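Local structure of protease (Penicillium cyclopium, 5Z6O) at residues Y39-G44 with V97-A102; G74-S79 with K210-A215; M133-G138 with S173-A178; S160-N165 with S225-A230; C182-S187 with M229-V234. The protein cleaves peptide bonds as a serine protease of the subtilisin family, close to proteinase K, and probably digests casein, gelatin and collagen type IV. All blocks are in the same frame, centred on the assembly; numbering follows the deposited sequence.

How the contacts relate
From the N terminus, strand 37-42 opens contact 1 and helix 73-82 opens contact 2 before 97-102 returns to close contact 1, so these two cross. Contact 3 starts on strand 131-135 and contact 4 on strand 157-162; the loop at 173-178 then closes contact 3, crossing contact 4. Strand 182-187 opens contact 5. Segment 210-215 closes contact 2, with contact 3 nested inside that loop and contacts 4 and 5 crossing it. Contacts 4 and 5 finish together on helix 227-245. Contacts 1, 3, 4 and 5 reach one parallel sheet, while contact 2 joins a helix to a separate two-stranded sheet.

Contact 1. Residues Y39-G44 with V97-A102; sequences YGVDTG and VKVLGA
The carbonyl oxygen of D42 is gripped by two consecutive N-H groups: V99 N arrives almost straight at 2.9 Å from D42 O, and L100 N sits above the carbonyl plane at 3.3 Å from the same D42 O. Upstream, the neighbouring strands 37-42 and 93-98 run parallel, with V97 N donating to G40 O (2.9 Å) and D42 N to V97 O (3.1 Å). V41 and V97 lie side by side on the sheet face that helix 108-124 covers, where V41 CG1 also meets V99 CG2 at 3.8 Å. Past the strand ends, the methyl CG2 of T43 packs on L100 CB, and L100 O, buried without a hydrogen-bond partner, receives a weak C-H···O contact from T43 CA. The aliphatic chain of K98 runs fully extended, all its torsions near 180°, bringing CD to 3.4 Å from T43 O. Its NZ is claimed outside, in a salt bridge with D64 and by the carbonyls of D66 and T68, while T43 OG1 pairs with D69. D42 matches the aspartate of the charge relay, beside H73, and its OD1 accepts T43 N at 2.7 Å through the anti lone pair. The main chain that carries D42 is thus held through its carbonyl by two N-H groups, while T43 N restrains one carboxylate oxygen, which probably helps to orient the group.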
# COMPACT_ATOMS: atom_id res chain seq x y z
N TYR A 39 -2.65 -8.00 -3.57
CA TYR A 39 -3.29 -8.66 -2.44
C TYR A 39 -3.40 -7.68 -1.28
O TYR A 39 -2.38 -7.20 -0.77
CB TYR A 39 -2.48 -9.88 -2.00
CG TYR A 39 -2.41 -10.93 -3.06
CD1 TYR A 39 -3.43 -11.90 -3.17
CD2 TYR A 39 -1.33 -10.99 -3.96
CE1 TYR A 39 -3.39 -12.88 -4.13
CE2 TYR A 39 -1.29 -11.96 -4.96
CZ TYR A 39 -2.32 -12.91 -5.02
OH TYR A 39 -2.27 -13.87 -5.99
N GLY A 40 -4.62 -7.42 -0.83
CA GLY A 40 -4.87 -6.56 0.32
C GLY A 40 -5.01 -7.40 1.56
O GLY A 40 -6.01 -8.11 1.73
N VAL A 41 -4.01 -7.36 2.44
CA VAL A 41 -3.98 -8.22 3.63
C VAL A 41 -4.43 -7.35 4.80
O VAL A 41 -3.65 -6.56 5.34
CB VAL A 41 -2.57 -8.79 3.85
CG1 VAL A 41 -2.52 -9.65 5.10
CG2 VAL A 41 -2.11 -9.61 2.63
N ASP A 42 -5.70 -7.47 5.19
CA ASP A 42 -6.31 -6.44 6.03
C ASP A 42 -7.62 -6.96 6.61
O ASP A 42 -7.77 -8.17 6.82
CB ASP A 42 -6.51 -5.17 5.19
CG ASP A 42 -6.44 -3.91 5.99
OD1 ASP A 42 -7.23 -3.78 6.96
OD2 ASP A 42 -5.62 -3.03 5.63
N THR A 43 -8.58 -6.06 6.87
CA THR A 43 -9.88 -6.44 7.42
C THR A 43 -10.88 -6.98 6.38
O THR A 43 -12.05 -7.18 6.73
CB THR A 43 -10.51 -5.26 8.15
OG1 THR A 43 -10.83 -4.20 7.24
CG2 THR A 43 -9.59 -4.72 9.22
N GLY A 44 -10.47 -7.22 5.15
CA GLY A 44 -11.40 -7.53 4.08
C GLY A 44 -11.71 -6.31 3.22
O GLY A 44 -11.35 -5.19 3.53
N VAL A 97 -7.64 -10.41 1.15
CA VAL A 97 -7.17 -11.43 2.07
C VAL A 97 -7.53 -10.94 3.47
O VAL A 97 -6.84 -10.11 4.05
CB VAL A 97 -5.66 -11.68 1.93
CG1 VAL A 97 -5.22 -12.78 2.90
CG2 VAL A 97 -5.29 -12.05 0.46
N LYS A 98 -8.62 -11.46 4.03
CA LYS A 98 -9.11 -10.96 5.31
C LYS A 98 -8.42 -11.72 6.43
O LYS A 98 -8.61 -12.95 6.56
CB LYS A 98 -10.62 -11.12 5.42
CG LYS A 98 -11.14 -10.66 6.77
CD LYS A 98 -12.69 -10.54 6.79
CE LYS A 98 -13.14 -10.47 8.22
NZ LYS A 98 -14.62 -10.22 8.24
N VAL A 99 -7.63 -11.01 7.26
CA VAL A 99 -6.86 -11.66 8.33
C VAL A 99 -7.13 -10.98 9.67
O VAL A 99 -6.67 -11.44 10.72
CB VAL A 99 -5.35 -11.64 8.03
CG1 VAL A 99 -5.01 -12.37 6.72
CG2 VAL A 99 -4.84 -10.19 8.02
N LEU A 100 -7.87 -9.88 9.64
CA LEU A 100 -8.26 -9.14 10.83
C LEU A 100 -9.78 -9.06 10.91
O LEU A 100 -10.46 -8.93 9.89
CB LEU A 100 -7.73 -7.71 10.81
CG LEU A 100 -6.25 -7.51 10.47
CD1 LEU A 100 -5.97 -6.01 10.32
CD2 LEU A 100 -5.39 -8.12 11.55
N GLY A 101 -10.31 -9.06 12.14
CA GLY A 101 -11.74 -9.04 12.38
C GLY A 101 -12.32 -7.64 12.30
O GLY A 101 -11.64 -6.66 11.97
N ALA A 102 -13.61 -7.55 12.62
CA ALA A 102 -14.28 -6.26 12.51
C ALA A 102 -13.69 -5.21 13.44
O ALA A 102 -13.76 -4.01 13.13
CB ALA A 102 -15.77 -6.41 12.76
O HOH W 1 -13.68 -7.15 8.94

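Contact 2. Residues G74-S79 with K210-A215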
# COMPACT_ATOMS: atom_id res chain seq x y z
N GLY A 74 -9.77 -2.19 5.44
CA GLY A 74 -9.35 -2.99 4.30
C GLY A 74 -9.88 -2.46 2.98
O GLY A 74 -9.17 -2.47 1.97
N THR A 75 -11.11 -1.93 2.99
CA THR A 75 -11.67 -1.32 1.78
C THR A 75 -10.96 -0.02 1.46
O THR A 75 -10.67 0.28 0.30
CB THR A 75 -13.16 -1.05 2.00
OG1 THR A 75 -13.81 -2.30 2.26
CG2 THR A 75 -13.79 -0.31 0.76
N HIS A 76 -10.68 0.76 2.49
CA HIS A 76 -10.07 2.07 2.30
C HIS A 76 -8.66 1.92 1.70
O HIS A 76 -8.30 2.58 0.72
CB HIS A 76 -10.04 2.79 3.66
CG HIS A 76 -9.67 4.25 3.60
ND1 HIS A 76 -8.36 4.70 3.57
CD2 HIS A 76 -10.45 5.35 3.62
CE1 HIS A 76 -8.36 6.03 3.54
NE2 HIS A 76 -9.62 6.45 3.59
N THR A 77 -7.87 1.01 2.26
CA THR A 77 -6.52 0.82 1.73
C THR A 77 -6.52 0.18 0.35
O THR A 77 -5.75 0.61 -0.53
CB THR A 77 -5.66 -0.01 2.70
OG1 THR A 77 -6.23 -1.31 2.89
CG2 THR A 77 -5.54 0.74 4.09
N ALA A 78 -7.39 -0.82 0.12
CA ALA A 78 -7.48 -1.33 -1.25
C ALA A 78 -7.88 -0.22 -2.23
O ALA A 78 -7.43 -0.19 -3.39
CB ALA A 78 -8.50 -2.47 -1.29
N SER A 79 -8.75 0.67 -1.79
CA SER A 79 -9.22 1.76 -2.64
C SER A 79 -8.09 2.73 -2.99
O SER A 79 -7.97 3.15 -4.14
CB SER A 79 -10.39 2.48 -1.93
OG SER A 79 -10.80 3.60 -2.68
N LYS A 210 -1.53 11.36 5.83
CA LYS A 210 -2.41 12.10 6.72
C LYS A 210 -3.55 12.68 5.93
O LYS A 210 -3.33 13.31 4.87
CB LYS A 210 -1.66 13.22 7.45
CG LYS A 210 -2.60 14.09 8.33
CD LYS A 210 -1.79 15.10 9.16
CE LYS A 210 -2.71 15.86 10.13
NZ LYS A 210 -3.36 16.97 9.41
N ASP A 211 -4.78 12.46 6.42
CA ASP A 211 -6.02 12.94 5.78
C ASP A 211 -6.12 12.44 4.35
O ASP A 211 -6.22 13.22 3.39
CB ASP A 211 -6.15 14.48 5.85
CG ASP A 211 -6.25 14.96 7.29
OD1 ASP A 211 -6.88 14.28 8.10
OD2 ASP A 211 -5.68 16.00 7.63
N ILE A 212 -6.17 11.11 4.22
CA ILE A 212 -6.25 10.43 2.93
C ILE A 212 -7.69 9.96 2.74
O ILE A 212 -8.24 9.26 3.60
CB ILE A 212 -5.28 9.24 2.87
CG1 ILE A 212 -3.83 9.71 3.03
CG2 ILE A 212 -5.53 8.43 1.57
CD1 ILE A 212 -3.42 10.69 1.91
N THR A 213 -8.33 10.37 1.64
CA THR A 213 -9.72 10.01 1.37
C THR A 213 -9.78 8.82 0.43
O THR A 213 -9.10 8.80 -0.61
CB THR A 213 -10.45 11.21 0.76
OG1 THR A 213 -10.35 12.30 1.70
CG2 THR A 213 -11.95 10.89 0.44
N ALA A 214 -10.63 7.83 0.76
CA ALA A 214 -10.79 6.66 -0.11
C ALA A 214 -12.13 5.98 0.20
O ALA A 214 -12.88 6.42 1.07
CB ALA A 214 -9.63 5.67 0.09
N ALA A 215 -12.41 4.88 -0.51
CA ALA A 215 -13.71 4.21 -0.39
C ALA A 215 -13.91 3.62 1.00
O ALA A 215 -12.97 3.22 1.69
CB ALA A 215 -13.79 3.08 -1.43
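H76 reaches out from helix 73-82 and lays its ring against strand 212-215. CB begins beside A215 O, which also takes a CA-H···O contact from H76 CA at 3.2 Å. With CG anti to the backbone N (chi1 -169°), the ring slides under A214, whose CB stands 3.5 Å from the H76 ring centroid and only 7° off the ring normal, a clean CH-pi contact. CG, ND1 and CD2 lie beneath it, CD2 3.6 Å from A214 CB. At the far end CE1 comes to 3.2 Å from I212 O, in the ring plane, while NE2 gives that oxygen a weak, bent bond; the stronger partner of NE2 is the carbonyl of K222 on the neighbouring strand 221-224. One turn further along the helix, S79 OG accepts A215 N at 3.0 Å in a nearly straight bond, and S79 CB is squeezed to 3.5 Å from A215 CB, tighter than usual. T75 CG2 fills in alongside A215 O. Helix and strand axes, at 104°, come within 6.3 Å beside A214 and A215. Since S79 OG accepts from A215 N, its own proton probably goes to D51, and two carbonyls near H76 NE2 suggest that nitrogen carries a hydrogen.

Contact 3. Residues M133-G138 with S173-A178. With PMS (phenylmethanesulfonic acid), chain C.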
# COMPACT_ATOMS: atom_id res chain seq x y z
N MET A 133 1.73 -7.18 -2.65
CA MET A 133 1.00 -7.40 -1.42
C MET A 133 1.10 -6.15 -0.58
O MET A 133 2.19 -5.60 -0.41
CB MET A 133 1.57 -8.61 -0.66
CG MET A 133 0.85 -8.86 0.66
SD MET A 133 1.51 -10.27 1.61
CE MET A 133 0.94 -11.65 0.63
N ASN A 134 -0.02 -5.72 -0.03
CA ASN A 134 -0.03 -4.56 0.86
C ASN A 134 -0.37 -5.01 2.28
O ASN A 134 -1.40 -5.66 2.50
CB ASN A 134 -1.03 -3.51 0.41
CG ASN A 134 -0.93 -2.26 1.28
OD1 ASN A 134 0.03 -1.47 1.16
ND2 ASN A 134 -1.88 -2.08 2.18
N MET A 135 0.44 -4.59 3.26
CA MET A 135 0.20 -4.95 4.66
C MET A 135 0.15 -3.67 5.46
O MET A 135 1.19 -3.14 5.84
CB MET A 135 1.26 -5.89 5.23
CG MET A 135 1.06 -7.32 4.71
SD MET A 135 2.14 -8.52 5.62
CE MET A 135 1.50 -8.46 7.28
N SER A 136 -1.04 -3.16 5.70
CA SER A 136 -1.21 -1.95 6.51
C SER A 136 -1.54 -2.32 7.94
O SER A 136 -2.59 -1.98 8.43
CB SER A 136 -2.30 -1.06 5.92
OG SER A 136 -1.85 -0.42 4.72
N LEU A 137 -0.71 -3.14 8.55
CA LEU A 137 -0.89 -3.57 9.92
C LEU A 137 0.50 -3.85 10.46
O LEU A 137 1.47 -3.98 9.72
CB LEU A 137 -1.77 -4.82 10.03
CG LEU A 137 -1.31 -6.03 9.20
CD1 LEU A 137 -0.29 -6.90 9.92
CD2 LEU A 137 -2.53 -6.87 8.78
N GLY A 138 0.61 -3.90 11.77
CA GLY A 138 1.93 -4.01 12.35
C GLY A 138 1.76 -4.35 13.81
O GLY A 138 0.66 -4.26 14.37
N SER A 173 9.42 -3.11 15.26
CA SER A 173 8.09 -3.49 14.81
C SER A 173 8.20 -4.53 13.71
O SER A 173 9.17 -4.54 12.95
CB SER A 173 7.32 -2.26 14.31
OG SER A 173 7.02 -1.40 15.38
N SER A 174 7.19 -5.40 13.64
CA SER A 174 7.12 -6.43 12.62
C SER A 174 5.78 -6.32 11.92
O SER A 174 4.75 -6.16 12.57
CB SER A 174 7.26 -7.82 13.24
OG SER A 174 8.60 -7.99 13.66
N PRO A 175 5.74 -6.45 10.58
CA PRO A 175 6.85 -6.79 9.68
C PRO A 175 7.67 -5.59 9.16
O PRO A 175 8.49 -5.79 8.27
CB PRO A 175 6.14 -7.52 8.52
CG PRO A 175 4.79 -6.90 8.47
CD PRO A 175 4.44 -6.48 9.89
N ALA A 176 7.52 -4.39 9.76
CA ALA A 176 8.27 -3.24 9.25
C ALA A 176 9.77 -3.48 9.24
O ALA A 176 10.47 -2.94 8.37
CB ALA A 176 7.97 -2.00 10.09
N SER A 177 10.28 -4.26 10.19
CA SER A 177 11.71 -4.49 10.32
C SER A 177 12.20 -5.66 9.49
O SER A 177 13.39 -5.98 9.54
CB SER A 177 12.09 -4.71 11.80
OG SER A 177 11.40 -5.82 12.30
N ALA A 178 11.32 -6.30 8.71
CA ALA A 178 11.67 -7.55 8.05
C ALA A 178 12.61 -7.33 6.88
O ALA A 178 12.61 -6.26 6.26
CB ALA A 178 10.42 -8.27 7.54
C PMS C . -3.34 0.58 11.26
S PMS C . -3.41 1.96 10.08
C1 PMS C . -1.89 0.23 11.61
C2 PMS C . -0.86 0.33 10.68
C3 PMS C . 0.44 -0.01 11.04
C4 PMS C . 0.73 -0.44 12.32
C5 PMS C . -0.30 -0.54 13.25
C6 PMS C . -1.60 -0.19 12.90
O2S PMS C . -4.73 2.66 10.11
O1S PMS C . -2.45 3.05 10.44
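P175 meets M135 and G138 together, and these three bury most of the surface here. The M135 chain leaves the end of strand 131-135 and bends at its last torsion (chi3 65°), which carries the methyl CE to the proline ring, 3.8 Å from P175 CG; the two side chains cross at a slant. P175 CD lies 3.9 Å from L137 O. G138 approaches by backbone alone, its CA giving a weak C-H···O contact to S174 O at 3.6 Å. The peptide bond before P175 is cis. From P175 a type I turn runs to A178, closed by A178 N to P175 O, and S177 holds the chain just before it: its N and its OG, the latter at 2.7 Å from S173 O, grip that oxygen from opposite faces. Beyond the contact, P175 rests on V161 and on A149 of helix 143-154. The other side of 136-138 lines the specificity (S1) pocket, as in other subtilases, and here the phenyl ring of the bound phenylmethanesulfonyl group lies along it, with G138 N 3.5 Å from PMS C4 and S136 O 3.7 Å from PMS C2. The atoms of 136-138 nearest the phenyl ring are backbone, and P175 packs against the same segment from another side, the two segments being joined by dispersion and a weak C-H···O contact, with no N-H···O bond between them.

Contact 4. Residues S160-N165 with S225-A230. With PMS (phenylmethanesulfonic acid), chain C.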
# COMPACT_ATOMS: atom_id res chain seq x y z
N SER A 160 4.69 -4.09 0.35
CA SER A 160 4.74 -2.79 1.00
C SER A 160 4.10 -2.88 2.38
O SER A 160 3.02 -3.45 2.54
CB SER A 160 4.02 -1.73 0.15
OG SER A 160 2.69 -2.11 -0.09
N VAL A 161 4.78 -2.33 3.39
CA VAL A 161 4.40 -2.45 4.79
C VAL A 161 4.32 -1.08 5.44
O VAL A 161 5.26 -0.28 5.31
CB VAL A 161 5.43 -3.33 5.54
CG1 VAL A 161 5.08 -3.44 6.98
CG2 VAL A 161 5.47 -4.74 4.93
N ALA A 162 3.26 -0.84 6.21
CA ALA A 162 3.17 0.37 7.01
C ALA A 162 4.26 0.38 8.08
O ALA A 162 4.53 -0.63 8.74
CB ALA A 162 1.80 0.47 7.68
N ALA A 163 4.89 1.54 8.27
CA ALA A 163 5.98 1.56 9.25
C ALA A 163 5.48 1.49 10.69
O ALA A 163 6.25 1.09 11.58
CB ALA A 163 6.83 2.82 9.08
N GLY A 164 4.23 1.89 10.93
CA GLY A 164 3.70 1.94 12.28
C GLY A 164 3.46 3.38 12.73
O GLY A 164 3.98 4.35 12.16
N ASN A 165 2.65 3.51 13.77
CA ASN A 165 2.13 4.81 14.18
C ASN A 165 2.52 5.21 15.60
O ASN A 165 1.79 5.97 16.24
CB ASN A 165 0.60 4.83 14.09
CG ASN A 165 0.09 4.48 12.70
OD1 ASN A 165 0.69 4.87 11.71
ND2 ASN A 165 -1.00 3.76 12.64
N SER A 225 -6.19 8.73 8.68
CA SER A 225 -4.76 9.00 8.78
C SER A 225 -4.04 7.83 9.40
O SER A 225 -4.54 7.18 10.32
CB SER A 225 -4.45 10.23 9.65
OG SER A 225 -5.06 11.37 9.12
N GLY A 226 -2.83 7.58 8.92
CA GLY A 226 -1.97 6.56 9.48
C GLY A 226 -0.98 6.12 8.45
O GLY A 226 -1.11 6.39 7.26
N THR A 227 0.08 5.44 8.91
CA THR A 227 0.95 4.81 7.92
C THR A 227 0.20 3.70 7.16
O THR A 227 0.65 3.30 6.08
CB THR A 227 2.21 4.21 8.56
OG1 THR A 227 1.84 3.32 9.59
CG2 THR A 227 3.12 5.31 9.17
N SER A 228 -0.93 3.23 7.70
CA SER A 228 -1.82 2.35 6.93
C SER A 228 -2.26 2.98 5.62
O SER A 228 -2.56 2.26 4.66
CB SER A 228 -3.09 1.98 7.75
OG SER A 228 -2.74 1.18 8.87
N MET A 229 -2.42 4.31 5.60
CA MET A 229 -2.82 5.02 4.39
C MET A 229 -1.65 5.26 3.45
O MET A 229 -1.85 5.42 2.23
CB MET A 229 -3.45 6.36 4.78
CG MET A 229 -4.89 6.28 5.33
SD MET A 229 -5.02 5.39 6.91
CE MET A 229 -5.90 3.92 6.45
N ALA A 230 -0.45 5.29 3.99
CA ALA A 230 0.75 5.56 3.21
C ALA A 230 1.15 4.33 2.40
O ALA A 230 1.32 4.40 1.18
CB ALA A 230 1.86 5.99 4.19
C PMS C . -3.34 0.58 11.26
S PMS C . -3.41 1.96 10.08
C1 PMS C . -1.89 0.23 11.61
C2 PMS C . -0.86 0.33 10.68
C3 PMS C . 0.44 -0.01 11.04
C4 PMS C . 0.73 -0.44 12.32
C5 PMS C . -0.30 -0.54 13.25
C6 PMS C . -1.60 -0.19 12.90
O2S PMS C . -4.73 2.66 10.11
O1S PMS C . -2.45 3.05 10.44
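This is the oxyanion hole of a subtilisin-type protease, with the serine nucleophile at the start of helix 227-245. N165 and T227 slide past each other in opposite directions and meet through N165 OD1, which accepts T227 N at 2.9 Å, nearly straight at 168°, and T227 OG1, also at 2.9 Å, from above the amide plane. T227 OG1 sits between its own backbone N and carbonyl carbon (chi1 55°), where it also receives G164 N at 3.1 Å and packs 3.4 Å from A162 CB. Giving a proton to OD1 and taking one from G164, this hydroxyl links the loop after strand 157-162 to the helix start. The two bonds to OD1 hold the N165 amide and turn ND2 toward the sulfonyl oxygen: N165 ND2 lies 2.7 Å from PMS O1S, in a bond of 164°. S228 N donates to that same O1S, so the oxygen is held from two sides of the contact, probably much as the oxyanion of a reaction intermediate would be. The phenyl ring lies against A162 and G164, in the S1 pocket. S228, matching the charge-relay serine, has been sulfonylated: its OG is bonded covalently to PMS S at 1.6 Å.

Contact 5. Residues C182-S187 with M229-V234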
# COMPACT_ATOMS: atom_id res chain seq x y z
N CYS A 182 9.27 -3.28 1.68
CA CYS A 182 9.34 -1.87 1.36
C CYS A 182 8.54 -1.18 2.46
O CYS A 182 7.32 -1.30 2.52
CB CYS A 182 8.77 -1.62 -0.04
SG CYS A 182 9.51 -0.21 -0.90
N THR A 183 9.24 -0.56 3.41
CA THR A 183 8.62 -0.04 4.63
C THR A 183 8.35 1.45 4.48
O THR A 183 9.29 2.22 4.18
CB THR A 183 9.56 -0.28 5.81
OG1 THR A 183 9.77 -1.69 5.96
CG2 THR A 183 8.98 0.27 7.08
N ILE A 184 7.10 1.88 4.73
CA ILE A 184 6.62 3.17 4.25
C ILE A 184 6.21 4.04 5.44
O ILE A 184 5.36 3.64 6.25
CB ILE A 184 5.43 3.01 3.28
CG1 ILE A 184 5.69 1.94 2.21
CG2 ILE A 184 5.09 4.35 2.64
CD1 ILE A 184 7.02 2.18 1.47
N ALA A 185 6.78 5.24 5.53
CA ALA A 185 6.39 6.23 6.53
C ALA A 185 5.39 7.21 5.93
O ALA A 185 5.20 7.28 4.71
CB ALA A 185 7.63 6.96 7.07
N ALA A 186 4.72 7.96 6.81
CA ALA A 186 3.58 8.79 6.42
C ALA A 186 3.95 10.27 6.33
O ALA A 186 4.53 10.82 7.27
CB ALA A 186 2.44 8.61 7.41
N SER A 187 3.57 10.92 5.22
CA SER A 187 3.82 12.35 5.04
C SER A 187 2.51 13.13 5.10
O SER A 187 1.43 12.56 4.98
CB SER A 187 4.54 12.62 3.71
OG SER A 187 3.68 12.41 2.58
N MET A 229 -2.42 4.31 5.60
CA MET A 229 -2.82 5.02 4.39
C MET A 229 -1.65 5.26 3.45
O MET A 229 -1.85 5.42 2.23
CB MET A 229 -3.45 6.36 4.78
CG MET A 229 -4.89 6.28 5.33
SD MET A 229 -5.02 5.39 6.91
CE MET A 229 -5.90 3.92 6.45
N ALA A 230 -0.45 5.29 3.99
CA ALA A 230 0.75 5.56 3.21
C ALA A 230 1.15 4.33 2.40
O ALA A 230 1.32 4.40 1.18
CB ALA A 230 1.86 5.99 4.19
N ALA A 231 1.20 3.16 3.05
CA ALA A 231 1.64 1.95 2.35
C ALA A 231 0.89 1.65 1.04
O ALA A 231 1.56 1.28 0.05
CB ALA A 231 1.54 0.74 3.29
N PRO A 232 -0.44 1.74 0.95
CA PRO A 232 -1.10 1.39 -0.31
C PRO A 232 -0.80 2.35 -1.44
O PRO A 232 -0.94 1.94 -2.61
CB PRO A 232 -2.61 1.38 0.07
CG PRO A 232 -2.70 2.16 1.31
CD PRO A 232 -1.41 1.91 2.04
N HIS A 233 -0.39 3.60 -1.17
CA HIS A 233 0.10 4.42 -2.29
C HIS A 233 1.28 3.73 -2.95
O HIS A 233 1.42 3.76 -4.18
CB HIS A 233 0.53 5.82 -1.82
CG HIS A 233 -0.61 6.73 -1.42
ND1 HIS A 233 -1.18 6.71 -0.16
CD2 HIS A 233 -1.24 7.71 -2.11
CE1 HIS A 233 -2.11 7.66 -0.09
NE2 HIS A 233 -2.16 8.28 -1.26
N VAL A 234 2.15 3.13 -2.13
CA VAL A 234 3.35 2.49 -2.67
C VAL A 234 2.98 1.15 -3.32
O VAL A 234 3.53 0.80 -4.37
CB VAL A 234 4.42 2.33 -1.57
CG1 VAL A 234 5.69 1.64 -2.10
CG2 VAL A 234 4.82 3.71 -1.02
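C182 begins the strand with its SG near V234 CG1, at 4.4 Å; the sulfur is in a disulfide with C253, and the next residue, T183, has its N bonded to D204 of the calcium site. I184 carries most of the contact. It points at the helix, CB standing 4.0 Å from A231 CA; its CG2 lies between A230 CB, at 3.9 Å, and V234 CG2, while CG1, anti to the carbonyl carbon (chi1 -47°), carries CD1 tip to tip with V234, 3.7 Å from V234 CG2. A185 turns its methyl away but lends its carbonyl, with A185 O 3.6 Å from A230 CB. A186 closes the run, its CB 4.2 Å from A230 CB. Strand and helix cross at 122°, their axes 7.3 Å apart, with A230 directed at the strand and A231 meeting I184 mainly through its CA. The helix is kinked at P232, which has no N-H to offer the turn before; there S228 O is taken instead by S136 OG, and M229 O by H233 ND1 at 2.8 Å. Strand and helix are thus joined by packing that is almost all apolar, while the carbonyls of S228 and M229 bond to side chains away from it.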